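Local coordinates for protein phosphoribosylaminoimidazole carboxylase, ATPase subunit (Thermotoga maritima, PDB 3AX6) that probably catalyses the ATP-dependent carboxylation of 5-aminoimidazole ribonucleotide with bicarbonate, giving N5-carboxyaminoimidazole ribonucleotide in purine biosynthesis, at residues A[119-124]-A[164-169]; A[137-142]-A[160-165]. All coordinates share one frame; numbering follows the deposited sequence.

In the fold
Contact 1 and contact 2 lie 8 Å apart, centre to centre, in the four-stranded antiparallel sheet of the ATP-grasp domain, where strand 166-170 runs between strands 118-120 and 135-139. Contact 1 fastens the outermost strand 118-120 to strand 166-170; contact 2 ties strand 135-139 to the loop leading into that same strand, and Gly164 and Glu165 belong to both. Thr166 OG1 and Gln137 NE2, 2.9 Å apart, probably join the two by a hydrogen bond, as do Tyr167 N and Lys138 O at 2.9 Å. Each contact also reaches ADP: Glu169 binds the adenine amino group, Lys138 the ring nitrogen N7 and an alpha-phosphate oxygen, and the two side chains form a salt bridge.

Contact 1 of 2, residues A[119-124]-A[164-169]; sequences KLVKDL and GETYLE. With ADP (adenosine-5'-diphosphate), chain E.
Lys119 and Leu168 form an antiparallel hydrogen-bonded pair. Leu168 N donates a hydrogen bond to Lys119 O at 2.7 Å, almost straight at 175°, while the return bond from Lys119 N to Leu168 O (2.8 Å) is more bent. The next pair, Leu120 with Tyr167, is non-hydrogen-bonded, and beyond it the ladder fades: Val121 N still points at Thr166 O, but this bond is weak at 3.4 Å.

Apolar contact takes over where the backbone bonding weakens. Val121 turns its side chain toward strand 166-170 and sets its two methyls against Thr166 and Leu168. CG1 meets Leu168 CD1 at 3.2 Å, tighter than a normal carbon-carbon contact, with the two side chains crossing at about a right angle; the exact closeness is doubtful and may partly reflect how the leucine rotamer was modelled. CG2, held between its own backbone N and carbonyl carbon (chi1 of CG1 -54°), lies against the carbonyl oxygen and hydroxyl of Thr166. The Thr166 hydroxyl has its polar partner in Gln137. On the sheet face of Leu120 and Tyr167, Leu120 CD1 reaches Thr166 O at 3.8 Å.

The ligand is gripped at the far end of the segment. Glu169 is extended beyond CG, and its OE2 accepts a hydrogen bond from ADP N6 at 2.6 Å (158°). The same oxygen makes a salt bridge to Lys138. Recognition of the adenine amino group thus comes directly from this strand.

Strand 135-139 lies along the other edge of strand 166-170, and Leu168 packs on Val135 and Gln137 there. Helix 101-110 meets Leu120 through Phe102 and Tyr167 through Lys101 and Lys105. Past the loop, Asp123 caps helix 124-129, whose Asp127, together with Glu130, holds the ammonium of Lys119.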
ATOM      1  N   LYS A 119      31.432  19.377  22.195  1.00 29.27           N
ATOM      2  CA  LYS A 119      31.895  19.569  23.561  1.00 32.19           C
ATOM      3  C   LYS A 119      30.703  19.878  24.475  1.00 33.56           C
ATOM      4  O   LYS A 119      29.822  20.659  24.118  1.00 32.21           O
ATOM      5  CB  LYS A 119      32.892  20.730  23.574  1.00 34.54           C
ATOM      6  CG  LYS A 119      33.386  21.183  24.939  1.00 38.78           C
ATOM      7  CD  LYS A 119      34.473  20.277  25.490  1.00 40.75           C
ATOM      8  CE  LYS A 119      35.583  21.106  26.135  1.00 40.86           C
ATOM      9  NZ  LYS A 119      35.053  22.155  27.056  1.00 41.19           N
ATOM     10  N   LEU A 120      30.680  19.258  25.651  1.00 35.54           N
ATOM     11  CA  LEU A 120      29.605  19.471  26.616  1.00 37.75           C
ATOM     12  C   LEU A 120      29.803  20.824  27.294  1.00 39.61           C
ATOM     13  O   LEU A 120      30.936  21.206  27.596  1.00 39.34           O
ATOM     14  CB  LEU A 120      29.626  18.355  27.666  1.00 36.82           C
ATOM     15  CG  LEU A 120      28.604  18.399  28.803  1.00 36.87           C
ATOM     16  CD1 LEU A 120      27.190  18.284  28.257  1.00 34.96           C
ATOM     17  CD2 LEU A 120      28.895  17.263  29.767  1.00 36.54           C
ATOM     18  N   VAL A 121      28.717  21.555  27.536  1.00 41.36           N
ATOM     19  CA  VAL A 121      28.854  22.855  28.185  1.00 45.11           C
ATOM     20  C   VAL A 121      28.914  22.746  29.706  1.00 47.91           C
ATOM     21  O   VAL A 121      28.006  22.208  30.346  1.00 49.05           O
ATOM     22  CB  VAL A 121      27.709  23.845  27.807  1.00 43.35           C
ATOM     23  CG1 VAL A 121      27.597  23.960  26.305  1.00 43.38           C
ATOM     24  CG2 VAL A 121      26.397  23.405  28.415  1.00 44.68           C
ATOM     25  N   LYS A 122      30.011  23.237  30.272  1.00 50.01           N
ATOM     26  CA  LYS A 122      30.208  23.251  31.718  1.00 51.62           C
ATOM     27  C   LYS A 122      30.017  24.713  32.087  1.00 50.83           C
ATOM     28  O   LYS A 122      29.256  25.051  32.990  1.00 51.28           O
ATOM     29  CB  LYS A 122      31.626  22.795  32.077  1.00 54.25           C
ATOM     30  CG  LYS A 122      31.942  21.351  31.689  1.00 57.13           C
ATOM     31  CD  LYS A 122      31.098  20.355  32.478  1.00 58.42           C
ATOM     32  CE  LYS A 122      31.458  18.919  32.118  1.00 59.66           C
ATOM     33  NZ  LYS A 122      30.709  17.921  32.936  1.00 60.01           N
ATOM     34  N   ASP A 123      30.714  25.574  31.354  1.00 50.56           N
ATOM     35  CA  ASP A 123      30.628  27.019  31.532  1.00 49.23           C
ATOM     36  C   ASP A 123      30.403  27.597  30.138  1.00 47.72           C
ATOM     37  O   ASP A 123      31.346  27.755  29.365  1.00 47.33           O
ATOM     38  CB  ASP A 123      31.925  27.566  32.120  1.00 50.67           C
ATOM     39  CG  ASP A 123      31.815  29.026  32.486  1.00 51.95           C
ATOM     40  OD1 ASP A 123      30.953  29.353  33.327  1.00 51.20           O
ATOM     41  OD2 ASP A 123      32.581  29.844  31.933  1.00 53.21           O
ATOM     42  N   LEU A 124      29.146  27.898  29.825  1.00 46.51           N
ATOM     43  CA  LEU A 124      28.770  28.415  28.513  1.00 45.65           C
ATOM     44  C   LEU A 124      29.747  29.393  27.881  1.00 45.51           C
ATOM     45  O   LEU A 124      30.326  29.112  26.832  1.00 44.63           O
ATOM     46  CB  LEU A 124      27.389  29.072  28.571  1.00 45.46           C
ATOM     47  CG  LEU A 124      26.886  29.560  27.209  1.00 44.02           C
ATOM     48  CD1 LEU A 124      26.586  28.361  26.325  1.00 43.54           C
ATOM     49  CD2 LEU A 124      25.648  30.414  27.386  1.00 45.18           C
ATOM     50  N   GLY A 164      19.618  25.560  30.217  1.00 44.41           N
ATOM     51  CA  GLY A 164      19.620  24.163  30.601  1.00 43.21           C
ATOM     52  C   GLY A 164      20.886  23.429  30.215  1.00 41.91           C
ATOM     53  O   GLY A 164      21.966  24.010  30.164  1.00 42.07           O
ATOM     54  N   GLU A 165      20.747  22.138  29.947  1.00 40.86           N
ATOM     55  CA  GLU A 165      21.877  21.311  29.564  1.00 39.38           C
ATOM     56  C   GLU A 165      21.951  21.203  28.053  1.00 37.34           C
ATOM     57  O   GLU A 165      21.087  20.608  27.411  1.00 37.86           O
ATOM     58  CB  GLU A 165      21.739  19.927  30.181  1.00 40.81           C
ATOM     59  CG  GLU A 165      21.710  19.962  31.686  1.00 44.31           C
ATOM     60  CD  GLU A 165      21.332  18.634  32.276  1.00 47.94           C
ATOM     61  OE1 GLU A 165      21.257  18.540  33.518  1.00 50.76           O
ATOM     62  OE2 GLU A 165      21.106  17.683  31.498  1.00 49.99           O
ATOM     63  N   THR A 166      22.991  21.798  27.491  1.00 34.26           N
ATOM     64  CA  THR A 166      23.193  21.786  26.058  1.00 31.44           C
ATOM     65  C   THR A 166      24.632  21.391  25.826  1.00 29.78           C
ATOM     66  O   THR A 166      25.393  21.224  26.771  1.00 29.02           O
ATOM     67  CB  THR A 166      22.995  23.188  25.451  1.00 30.68           C
ATOM     68  OG1 THR A 166      24.042  24.052  25.907  1.00 30.46           O
ATOM     69  CG2 THR A 166      21.650  23.769  25.866  1.00 28.88           C
ATOM     70  N   TYR A 167      24.995  21.221  24.565  1.00 28.06           N
ATOM     71  CA  TYR A 167      26.365  20.900  24.218  1.00 26.50           C
ATOM     72  C   TYR A 167      26.677  21.771  23.017  1.00 25.45           C
ATOM     73  O   TYR A 167      25.780  22.366  22.424  1.00 26.42           O
ATOM     74  CB  TYR A 167      26.540  19.408  23.890  1.00 25.91           C
ATOM     75  CG  TYR A 167      25.860  18.926  22.625  1.00 28.53           C
ATOM     76  CD1 TYR A 167      24.475  18.746  22.569  1.00 28.89           C
ATOM     77  CD2 TYR A 167      26.605  18.638  21.481  1.00 29.75           C
ATOM     78  CE1 TYR A 167      23.851  18.289  21.401  1.00 28.38           C
ATOM     79  CE2 TYR A 167      25.990  18.183  20.310  1.00 29.98           C
ATOM     80  CZ  TYR A 167      24.616  18.010  20.278  1.00 29.23           C
ATOM     81  OH  TYR A 167      24.017  17.564  19.119  1.00 31.99           O
ATOM     82  N   LEU A 168      27.951  21.867  22.673  1.00 24.50           N
ATOM     83  CA  LEU A 168      28.372  22.680  21.548  1.00 22.50           C
ATOM     84  C   LEU A 168      28.989  21.815  20.461  1.00 22.31           C
ATOM     85  O   LEU A 168      29.490  20.721  20.727  1.00 22.75           O
ATOM     86  CB  LEU A 168      29.418  23.700  22.013  1.00 19.90           C
ATOM     87  CG  LEU A 168      29.043  25.131  22.391  1.00 20.08           C
ATOM     88  CD1 LEU A 168      27.862  25.174  23.325  1.00 22.05           C
ATOM     89  CD2 LEU A 168      30.259  25.774  23.035  1.00 21.92           C
ATOM     90  N   GLU A 169      28.932  22.300  19.229  1.00 21.95           N
ATOM     91  CA  GLU A 169      29.566  21.602  18.124  1.00 22.52           C
ATOM     92  C   GLU A 169      29.991  22.622  17.077  1.00 22.08           C
ATOM     93  O   GLU A 169      29.398  23.699  16.957  1.00 20.57           O
ATOM     94  CB  GLU A 169      28.664  20.505  17.532  1.00 24.65           C
ATOM     95  CG  GLU A 169      27.405  20.925  16.813  1.00 27.19           C
ATOM     96  CD  GLU A 169      26.649  19.714  16.263  1.00 29.82           C
ATOM     97  OE1 GLU A 169      26.342  18.796  17.052  1.00 31.76           O
ATOM     98  OE2 GLU A 169      26.365  19.669  15.047  1.00 30.03           O
TER
HETATM   99  PB  ADP E 381      16.479  19.406  14.853  1.00 48.46           P
HETATM  100  O1B ADP E 381      16.420  18.364  13.789  1.00 47.85           O
HETATM  101  O2B ADP E 381      15.575  20.672  14.399  1.00 48.72           O
HETATM  102  O3B ADP E 381      15.891  18.748  16.286  1.00 47.13           O
HETATM  103  PA  ADP E 381      19.075  19.740  13.903  1.00 38.43           P
HETATM  104  O1A ADP E 381      20.290  19.073  14.428  1.00 34.95           O
HETATM  105  O2A ADP E 381      18.485  18.851  12.681  1.00 39.65           O
HETATM  106  O3A ADP E 381      18.013  19.923  15.150  1.00 43.77           O
HETATM  107  O5' ADP E 381      19.492  21.233  13.402  1.00 37.43           O
HETATM  108  C5' ADP E 381      18.562  21.661  12.393  1.00 32.89           C
HETATM  109  C4' ADP E 381      19.296  22.374  11.252  1.00 30.37           C
HETATM  110  O4' ADP E 381      20.375  23.219  11.770  1.00 28.36           O
HETATM  111  C3' ADP E 381      19.949  21.369  10.287  1.00 29.61           C
HETATM  112  O3' ADP E 381      19.038  20.920   9.271  1.00 31.86           O
HETATM  113  C2' ADP E 381      21.140  22.153   9.741  1.00 27.74           C
HETATM  114  O2' ADP E 381      20.780  22.899   8.576  1.00 28.42           O
HETATM  115  C1' ADP E 381      21.552  23.054  10.922  1.00 24.62           C
HETATM  116  N9  ADP E 381      22.695  22.487  11.668  1.00 22.53           N
HETATM  117  C8  ADP E 381      22.665  21.478  12.600  1.00 20.97           C
HETATM  118  N7  ADP E 381      23.861  21.233  13.046  1.00 20.10           N
HETATM  119  C5  ADP E 381      24.740  22.061  12.443  1.00 20.54           C
HETATM  120  C6  ADP E 381      26.146  22.261  12.512  1.00 19.54           C
HETATM  121  N6  ADP E 381      26.918  21.497  13.357  1.00 18.90           N
HETATM  122  N1  ADP E 381      26.712  23.213  11.738  1.00 21.36           N
HETATM  123  C2  ADP E 381      25.982  23.966  10.909  1.00 22.25           C
HETATM  124  N3  ADP E 381      24.658  23.809  10.811  1.00 22.37           N
HETATM  125  C4  ADP E 381      24.006  22.881  11.548  1.00 21.35           C

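Contact 2 of 2, residues A[137-142]-A[160-165]. With ADP (adenosine-5'-diphosphate), chain E.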
ATOM      1  N   GLN A 137      25.036  25.646  19.221  1.00 20.20           N
ATOM      2  CA  GLN A 137      24.600  25.121  20.508  1.00 21.12           C
ATOM      3  C   GLN A 137      23.327  24.290  20.306  1.00 21.37           C
ATOM      4  O   GLN A 137      22.419  24.687  19.571  1.00 20.18           O
ATOM      5  CB  GLN A 137      24.321  26.260  21.501  1.00 22.43           C
ATOM      6  CG  GLN A 137      23.772  25.761  22.839  1.00 23.72           C
ATOM      7  CD  GLN A 137      23.290  26.873  23.755  1.00 22.29           C
ATOM      8  OE1 GLN A 137      22.534  27.751  23.343  1.00 20.65           O
ATOM      9  NE2 GLN A 137      23.714  26.824  25.014  1.00 21.06           N
ATOM     10  N   LYS A 138      23.271  23.136  20.959  1.00 21.02           N
ATOM     11  CA  LYS A 138      22.125  22.251  20.839  1.00 21.85           C
ATOM     12  C   LYS A 138      21.672  21.733  22.189  1.00 21.64           C
ATOM     13  O   LYS A 138      22.492  21.403  23.041  1.00 22.39           O
ATOM     14  CB  LYS A 138      22.473  21.057  19.947  1.00 21.42           C
ATOM     15  CG  LYS A 138      22.801  21.427  18.515  1.00 21.02           C
ATOM     16  CD  LYS A 138      23.074  20.191  17.676  1.00 18.94           C
ATOM     17  CE  LYS A 138      23.035  20.530  16.202  1.00 16.28           C
ATOM     18  NZ  LYS A 138      23.267  19.342  15.352  1.00 18.22           N
ATOM     19  N   ALA A 139      20.362  21.663  22.380  1.00 23.44           N
ATOM     20  CA  ALA A 139      19.819  21.144  23.627  1.00 26.68           C
ATOM     21  C   ALA A 139      20.141  19.651  23.660  1.00 29.71           C
ATOM     22  O   ALA A 139      20.133  18.990  22.619  1.00 30.05           O
ATOM     23  CB  ALA A 139      18.314  21.359  23.676  1.00 22.88           C
ATOM     24  N   ARG A 140      20.444  19.120  24.842  1.00 33.14           N
ATOM     25  CA  ARG A 140      20.751  17.700  24.961  1.00 35.96           C
ATOM     26  C   ARG A 140      19.496  16.878  24.715  1.00 38.03           C
ATOM     27  O   ARG A 140      19.534  15.869  24.012  1.00 37.69           O
ATOM     28  CB  ARG A 140      21.294  17.371  26.349  1.00 35.69           C
ATOM     29  CG  ARG A 140      22.646  17.966  26.642  1.00 37.35           C
ATOM     30  CD  ARG A 140      23.186  17.447  27.963  1.00 38.74           C
ATOM     31  NE  ARG A 140      23.446  16.011  27.913  1.00 40.01           N
ATOM     32  CZ  ARG A 140      24.103  15.336  28.853  1.00 41.22           C
ATOM     33  NH1 ARG A 140      24.567  15.967  29.926  1.00 42.18           N
ATOM     34  NH2 ARG A 140      24.309  14.033  28.716  1.00 40.58           N
ATOM     35  N   LYS A 141      18.386  17.317  25.298  1.00 40.15           N
ATOM     36  CA  LYS A 141      17.123  16.611  25.146  1.00 44.13           C
ATOM     37  C   LYS A 141      15.960  17.494  24.701  1.00 46.27           C
ATOM     38  O   LYS A 141      14.891  16.987  24.359  1.00 48.34           O
ATOM     39  CB  LYS A 141      16.757  15.901  26.453  1.00 45.01           C
ATOM     40  CG  LYS A 141      17.538  14.619  26.706  1.00 47.01           C
ATOM     41  CD  LYS A 141      16.979  13.848  27.897  1.00 48.36           C
ATOM     42  CE  LYS A 141      17.565  12.443  27.975  1.00 49.24           C
ATOM     43  NZ  LYS A 141      17.016  11.661  29.121  1.00 48.64           N
ATOM     44  N   GLY A 142      16.155  18.809  24.703  1.00 46.95           N
ATOM     45  CA  GLY A 142      15.085  19.695  24.284  1.00 47.75           C
ATOM     46  C   GLY A 142      15.128  21.066  24.927  1.00 48.74           C
ATOM     47  O   GLY A 142      14.348  21.950  24.570  1.00 49.29           O
ATOM     48  N   ASN A 160      20.981  35.198  24.733  1.00 48.59           N
ATOM     49  CA  ASN A 160      19.807  34.500  24.221  1.00 48.58           C
ATOM     50  C   ASN A 160      20.122  33.021  23.991  1.00 47.63           C
ATOM     51  O   ASN A 160      19.406  32.325  23.269  1.00 47.35           O
ATOM     52  CB  ASN A 160      19.356  35.145  22.909  1.00 50.99           C
ATOM     53  CG  ASN A 160      19.264  36.659  23.005  1.00 54.94           C
ATOM     54  OD1 ASN A 160      20.232  37.329  23.375  1.00 56.64           O
ATOM     55  ND2 ASN A 160      18.100  37.209  22.668  1.00 57.04           N
ATOM     56  N   ALA A 161      21.199  32.549  24.608  1.00 46.11           N
ATOM     57  CA  ALA A 161      21.608  31.160  24.468  1.00 45.58           C
ATOM     58  C   ALA A 161      20.562  30.224  25.057  1.00 45.68           C
ATOM     59  O   ALA A 161      19.710  30.642  25.841  1.00 46.16           O
ATOM     60  CB  ALA A 161      22.947  30.940  25.149  1.00 44.67           C
ATOM     61  N   ILE A 162      20.634  28.956  24.668  1.00 44.96           N
ATOM     62  CA  ILE A 162      19.703  27.944  25.143  1.00 44.30           C
ATOM     63  C   ILE A 162      19.951  27.668  26.620  1.00 44.14           C
ATOM     64  O   ILE A 162      21.082  27.421  27.031  1.00 43.12           O
ATOM     65  CB  ILE A 162      19.868  26.619  24.353  1.00 44.23           C
ATOM     66  CG1 ILE A 162      19.601  26.861  22.864  1.00 43.44           C
ATOM     67  CG2 ILE A 162      18.912  25.565  24.892  1.00 43.79           C
ATOM     68  CD1 ILE A 162      19.839  25.638  21.987  1.00 41.87           C
ATOM     69  N   LYS A 163      18.889  27.711  27.417  1.00 45.56           N
ATOM     70  CA  LYS A 163      19.017  27.463  28.845  1.00 46.18           C
ATOM     71  C   LYS A 163      18.958  25.966  29.138  1.00 45.43           C
ATOM     72  O   LYS A 163      18.337  25.199  28.399  1.00 44.10           O
ATOM     73  CB  LYS A 163      17.906  28.182  29.617  1.00 48.28           C
ATOM     74  CG  LYS A 163      17.755  29.663  29.286  1.00 50.87           C
ATOM     75  CD  LYS A 163      19.052  30.432  29.479  1.00 52.69           C
ATOM     76  CE  LYS A 163      18.911  31.869  28.986  1.00 54.69           C
ATOM     77  NZ  LYS A 163      20.209  32.613  28.981  1.00 55.34           N
ATOM     78  N   GLY A 164      19.618  25.560  30.217  1.00 44.41           N
ATOM     79  CA  GLY A 164      19.620  24.163  30.601  1.00 43.21           C
ATOM     80  C   GLY A 164      20.886  23.429  30.215  1.00 41.91           C
ATOM     81  O   GLY A 164      21.966  24.010  30.164  1.00 42.07           O
ATOM     82  N   GLU A 165      20.747  22.138  29.947  1.00 40.86           N
ATOM     83  CA  GLU A 165      21.877  21.311  29.564  1.00 39.38           C
ATOM     84  C   GLU A 165      21.951  21.203  28.053  1.00 37.34           C
ATOM     85  O   GLU A 165      21.087  20.608  27.411  1.00 37.86           O
ATOM     86  CB  GLU A 165      21.739  19.927  30.181  1.00 40.81           C
ATOM     87  CG  GLU A 165      21.710  19.962  31.686  1.00 44.31           C
ATOM     88  CD  GLU A 165      21.332  18.634  32.276  1.00 47.94           C
ATOM     89  OE1 GLU A 165      21.257  18.540  33.518  1.00 50.76           O
ATOM     90  OE2 GLU A 165      21.106  17.683  31.498  1.00 49.99           O
TER
HETATM   91  PB  ADP E 381      16.479  19.406  14.853  1.00 48.46           P
HETATM   92  O1B ADP E 381      16.420  18.364  13.789  1.00 47.85           O
HETATM   93  O2B ADP E 381      15.575  20.672  14.399  1.00 48.72           O
HETATM   94  O3B ADP E 381      15.891  18.748  16.286  1.00 47.13           O
HETATM   95  PA  ADP E 381      19.075  19.740  13.903  1.00 38.43           P
HETATM   96  O1A ADP E 381      20.290  19.073  14.428  1.00 34.95           O
HETATM   97  O2A ADP E 381      18.485  18.851  12.681  1.00 39.65           O
HETATM   98  O3A ADP E 381      18.013  19.923  15.150  1.00 43.77           O
HETATM   99  O5' ADP E 381      19.492  21.233  13.402  1.00 37.43           O
HETATM  100  C5' ADP E 381      18.562  21.661  12.393  1.00 32.89           C
HETATM  101  C4' ADP E 381      19.296  22.374  11.252  1.00 30.37           C
HETATM  102  O4' ADP E 381      20.375  23.219  11.770  1.00 28.36           O
HETATM  103  C3' ADP E 381      19.949  21.369  10.287  1.00 29.61           C
HETATM  104  O3' ADP E 381      19.038  20.920   9.271  1.00 31.86           O
HETATM  105  C2' ADP E 381      21.140  22.153   9.741  1.00 27.74           C
HETATM  106  O2' ADP E 381      20.780  22.899   8.576  1.00 28.42           O
HETATM  107  C1' ADP E 381      21.552  23.054  10.922  1.00 24.62           C
HETATM  108  N9  ADP E 381      22.695  22.487  11.668  1.00 22.53           N
HETATM  109  C8  ADP E 381      22.665  21.478  12.600  1.00 20.97           C
HETATM  110  N7  ADP E 381      23.861  21.233  13.046  1.00 20.10           N
HETATM  111  C5  ADP E 381      24.740  22.061  12.443  1.00 20.54           C
HETATM  112  C6  ADP E 381      26.146  22.261  12.512  1.00 19.54           C
HETATM  113  N6  ADP E 381      26.918  21.497  13.357  1.00 18.90           N
HETATM  114  N1  ADP E 381      26.712  23.213  11.738  1.00 21.36           N
HETATM  115  C2  ADP E 381      25.982  23.966  10.909  1.00 22.25           C
HETATM  116  N3  ADP E 381      24.658  23.809  10.811  1.00 22.37           N
HETATM  117  C4  ADP E 381      24.006  22.881  11.548  1.00 21.35           C
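With CG anti to the backbone N (chi1 176°) and the chain extended beyond it, Gln137 carries its amide out to the backbone of Ile162. Ile162 answers with CG1 anti to its own carbonyl carbon (chi1 -60°), which lays CG1 and CD1 back along the glutamine, the two side chains sliding past each other in opposite directions. Ile162 N donates to Gln137 OE1 at 2.6 Å, from a position tilted 27° off the amide plane. Ile162 CB and CG1 crowd the same oxygen, each at 3.1 Å. The other end of the amide, NE2, bonds to the hydroxyl of Thr166, so the side-chain amide is held at both its ends. Ile162 CG2 reaches toward Ala139, and Ile162 also packs against Phe150 of strand 149-152.

A second bond closes the contact at the end of the strand, where Arg140 N donates to Glu165 O at 3.0 Å, in the carbonyl plane. Alongside it the aliphatic part of Arg140 rests on Glu165, CD to CB at 3.6 Å. The carboxylate sits obliquely to the guanidinium, OE2 being 4.2 Å from NH1 and well out of its plane. That is attraction between charges without a directed bond; the salt bridge of Arg140 is with Asp100.

Lys138 points away from the loop, extended toward ADP, where NZ bonds to N7 at 3.0 Å and to O1A at 3.1 Å. One amine thus joins base and alpha-phosphate, while Glu169, which takes the adenine amino group, also holds it through a salt bridge.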